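PDB 6B4R: KauB from Pseudomonas aeruginosa PAO1, which probably oxidises 4-guanidinobutyraldehyde and perhaps related aldehydes to the carboxylic acid, passing hydride to NAD(P)+. Local coordinates for residues B[301-306]-B[457-462]. Residues are numbered along the deposited sequence; the frame is centred on the assembly and turned at random.
Sequences VCTAGS and QYDGGD. With TOE (2-[2-(2-methoxy-ethoxy)-ethoxy]-ethoxyl), chain L.
T303 and D459 face each other across two irregular loops with their CA atoms 7.6 Å apart, the first loop folding as a type I beta turn over V301 to A304 and the second lacking any helix or strand. No backbone bond joins the loops directly; the phenol of Y458 spans the gap. With its CG anti to the backbone N (chi1 -156°), the ring reaches into the 301-306 loop, and OH donates to T303 O at 2.7 Å. The C=O...donor angle is 137° and the hydroxyl approaches from over the carbonyl plane, tilted 38° out of it, while T303 O itself lies near the plane of the ring, at its edge. G305 N is 3.0 Å from the same OH, but the poor angle makes this a close approach and not a hydrogen bond. A second link runs through a water that donates to T303 O at 2.9 Å and, weakly, to D459 OD1; it is also hydrogen-bonded to T303 OG1 at 2.6 Å. One carbonyl oxygen therefore accepts from both the phenol and the water. W454 meets the Y458 ring edge-to-face.

A polyether fragment runs past both loops: C302 N donates a weak bond to its O2', D459 OD1 lies 3.7 Å from its OF', and N168 ND2 holds it as well. C302 lies in the cysteine signature of the family, here Gly-Glu-Val-Cys, and is probably the nucleophile; T303 is about 8 Å, side chain to side chain, from the predicted active-site E267. Together these features are consistent with a substrate pocket beside the probable catalytic cysteine loop.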
ATOM      1  N   VAL B 301     -28.982   3.985  17.627  1.00 35.72           N
ATOM      2  CA  VAL B 301     -27.822   3.651  16.818  1.00 32.26           C
ATOM      3  C   VAL B 301     -27.854   4.546  15.589  1.00 39.33           C
ATOM      4  O   VAL B 301     -28.897   4.689  14.947  1.00 39.21           O
ATOM      5  CB  VAL B 301     -27.858   2.174  16.371  1.00 34.32           C
ATOM      6  CG1 VAL B 301     -26.620   1.824  15.552  1.00 33.20           C
ATOM      7  CG2 VAL B 301     -27.989   1.252  17.575  1.00 27.42           C
ATOM      8  N   CYS B 302     -26.720   5.157  15.262  1.00 35.52           N
ATOM      9  CA  CYS B 302     -26.664   6.067  14.123  1.00 39.25           C
ATOM     10  C   CYS B 302     -26.811   5.319  12.799  1.00 36.57           C
ATOM     11  O   CYS B 302     -27.190   5.907  11.786  1.00 39.77           O
ATOM     12  CB  CYS B 302     -25.374   6.888  14.135  1.00 41.76           C
ATOM     13  SG  CYS B 302     -25.257   8.105  15.468  1.00 65.04           S
ATOM     14  N   THR B 303     -26.517   4.023  12.816  1.00 30.87           N
ATOM     15  CA  THR B 303     -26.658   3.195  11.623  1.00 35.67           C
ATOM     16  C   THR B 303     -27.868   2.278  11.722  1.00 32.56           C
ATOM     17  O   THR B 303     -27.886   1.197  11.135  1.00 33.09           O
ATOM     18  CB  THR B 303     -25.403   2.344  11.362  1.00 36.06           C
ATOM     19  OG1 THR B 303     -25.043   1.637  12.557  1.00 40.62           O
ATOM     20  CG2 THR B 303     -24.251   3.226  10.940  1.00 33.28           C
ATOM     21  N   ALA B 304     -28.874   2.709  12.475  1.00 35.04           N
ATOM     22  CA  ALA B 304     -30.109   1.947  12.591  1.00 37.66           C
ATOM     23  C   ALA B 304     -30.894   2.004  11.284  1.00 34.31           C
ATOM     24  O   ALA B 304     -30.958   3.047  10.632  1.00 32.04           O
ATOM     25  CB  ALA B 304     -30.953   2.475  13.744  1.00 36.20           C
ATOM     26  N   GLY B 305     -31.485   0.876  10.902  1.00 32.01           N
ATOM     27  CA  GLY B 305     -32.297   0.807   9.700  1.00 37.38           C
ATOM     28  C   GLY B 305     -33.648   1.470   9.885  1.00 38.42           C
ATOM     29  O   GLY B 305     -34.685   0.810   9.834  1.00 36.80           O
ATOM     30  N   SER B 306     -33.631   2.782  10.096  1.00 32.36           N
ATOM     31  CA  SER B 306     -34.853   3.543  10.340  1.00 40.74           C
ATOM     32  C   SER B 306     -35.765   3.600   9.111  1.00 43.05           C
ATOM     33  O   SER B 306     -36.964   3.856   9.233  1.00 34.70           O
ATOM     34  CB  SER B 306     -34.506   4.955  10.817  1.00 36.03           C
ATOM     35  OG  SER B 306     -33.484   5.520  10.013  1.00 36.20           O
ATOM     36  N   GLN B 457     -26.935  -8.928   4.952  1.00 26.37           N
ATOM     37  CA  GLN B 457     -26.717  -8.902   6.393  1.00 22.63           C
ATOM     38  C   GLN B 457     -26.949  -7.475   6.866  1.00 31.94           C
ATOM     39  O   GLN B 457     -27.154  -6.573   6.051  1.00 28.51           O
ATOM     40  CB  GLN B 457     -25.293  -9.341   6.745  1.00 28.96           C
ATOM     41  CG  GLN B 457     -24.206  -8.434   6.185  1.00 32.36           C
ATOM     42  CD  GLN B 457     -22.823  -8.787   6.703  1.00 31.29           C
ATOM     43  OE1 GLN B 457     -22.666  -9.243   7.836  1.00 35.62           O
ATOM     44  NE2 GLN B 457     -21.811  -8.583   5.868  1.00 27.63           N
ATOM     45  N   TYR B 458     -26.922  -7.263   8.177  1.00 29.48           N
ATOM     46  CA  TYR B 458     -26.982  -5.907   8.705  1.00 23.71           C
ATOM     47  C   TYR B 458     -25.965  -5.696   9.820  1.00 31.39           C
ATOM     48  O   TYR B 458     -25.626  -6.631  10.546  1.00 30.78           O
ATOM     49  CB  TYR B 458     -28.392  -5.546   9.182  1.00 27.24           C
ATOM     50  CG  TYR B 458     -28.637  -4.054   9.177  1.00 24.87           C
ATOM     51  CD1 TYR B 458     -29.076  -3.410   8.029  1.00 23.50           C
ATOM     52  CD2 TYR B 458     -28.405  -3.285  10.312  1.00 25.71           C
ATOM     53  CE1 TYR B 458     -29.287  -2.043   8.009  1.00 30.86           C
ATOM     54  CE2 TYR B 458     -28.613  -1.917  10.304  1.00 29.33           C
ATOM     55  CZ  TYR B 458     -29.056  -1.302   9.149  1.00 36.97           C
ATOM     56  OH  TYR B 458     -29.267   0.058   9.129  1.00 31.97           O
ATOM     57  N   ASP B 459     -25.479  -4.460   9.933  1.00 32.86           N
ATOM     58  CA  ASP B 459     -24.509  -4.076  10.955  1.00 33.36           C
ATOM     59  C   ASP B 459     -23.257  -4.942  10.862  1.00 36.45           C
ATOM     60  O   ASP B 459     -22.799  -5.501  11.859  1.00 44.89           O
ATOM     61  CB  ASP B 459     -25.135  -4.168  12.353  1.00 40.23           C
ATOM     62  CG  ASP B 459     -24.358  -3.388  13.395  1.00 51.18           C
ATOM     63  OD1 ASP B 459     -23.715  -2.380  13.029  1.00 52.33           O
ATOM     64  OD2 ASP B 459     -24.396  -3.781  14.582  1.00 48.16           O
ATOM     65  N   GLY B 460     -22.714  -5.054   9.652  1.00 30.63           N
ATOM     66  CA  GLY B 460     -21.549  -5.888   9.411  1.00 31.71           C
ATOM     67  C   GLY B 460     -20.235  -5.130   9.454  1.00 30.62           C
ATOM     68  O   GLY B 460     -20.216  -3.900   9.502  1.00 34.77           O
ATOM     69  N   GLY B 461     -19.131  -5.872   9.433  1.00 34.98           N
ATOM     70  CA  GLY B 461     -17.805  -5.282   9.488  1.00 27.97           C
ATOM     71  C   GLY B 461     -17.206  -5.311  10.884  1.00 36.32           C
ATOM     72  O   GLY B 461     -17.861  -4.937  11.858  1.00 39.55           O
ATOM     73  N   ASP B 462     -15.960  -5.766  10.981  1.00 27.81           N
ATOM     74  CA  ASP B 462     -15.244  -5.780  12.253  1.00 21.36           C
ATOM     75  C   ASP B 462     -14.274  -4.602  12.338  1.00 25.85           C
ATOM     76  O   ASP B 462     -14.565  -3.517  11.835  1.00 30.37           O
ATOM     77  CB  ASP B 462     -14.505  -7.109  12.446  1.00 28.92           C
ATOM     78  CG  ASP B 462     -13.797  -7.578  11.184  1.00 28.97           C
ATOM     79  OD1 ASP B 462     -13.323  -6.726  10.407  1.00 31.29           O
ATOM     80  OD2 ASP B 462     -13.718  -8.807  10.968  1.00 34.09           O
TER
HETATM   81  O2' TOE L 504     -23.624   5.791  16.527  1.00 51.01           O
HETATM   82  CA' TOE L 504     -22.457   5.562  15.730  1.00 53.20           C
HETATM   83  CB' TOE L 504     -21.927   4.166  16.022  1.00 54.70           C
HETATM   84  OC' TOE L 504     -22.847   3.186  15.544  1.00 55.52           O
HETATM   85  CD' TOE L 504     -22.654   1.946  16.222  1.00 61.72           C
HETATM   86  CE' TOE L 504     -23.036   0.781  15.320  1.00 53.75           C
HETATM   87  OF' TOE L 504     -22.452  -0.403  15.860  1.00 58.85           O
HETATM   88  CG' TOE L 504     -21.104  -0.518  15.404  1.00 58.89           C
HETATM   89  CH' TOE L 504     -20.649  -1.972  15.407  1.00 60.84           C
HETATM   90  OI' TOE L 504     -19.619  -2.111  14.429  1.00 69.45           O
HETATM   91  CK' TOE L 504     -19.026  -3.409  14.445  1.00 55.54           C
HETATM   92  O   HOH W   1     -26.263  -0.639  12.715  1.00 31.52           O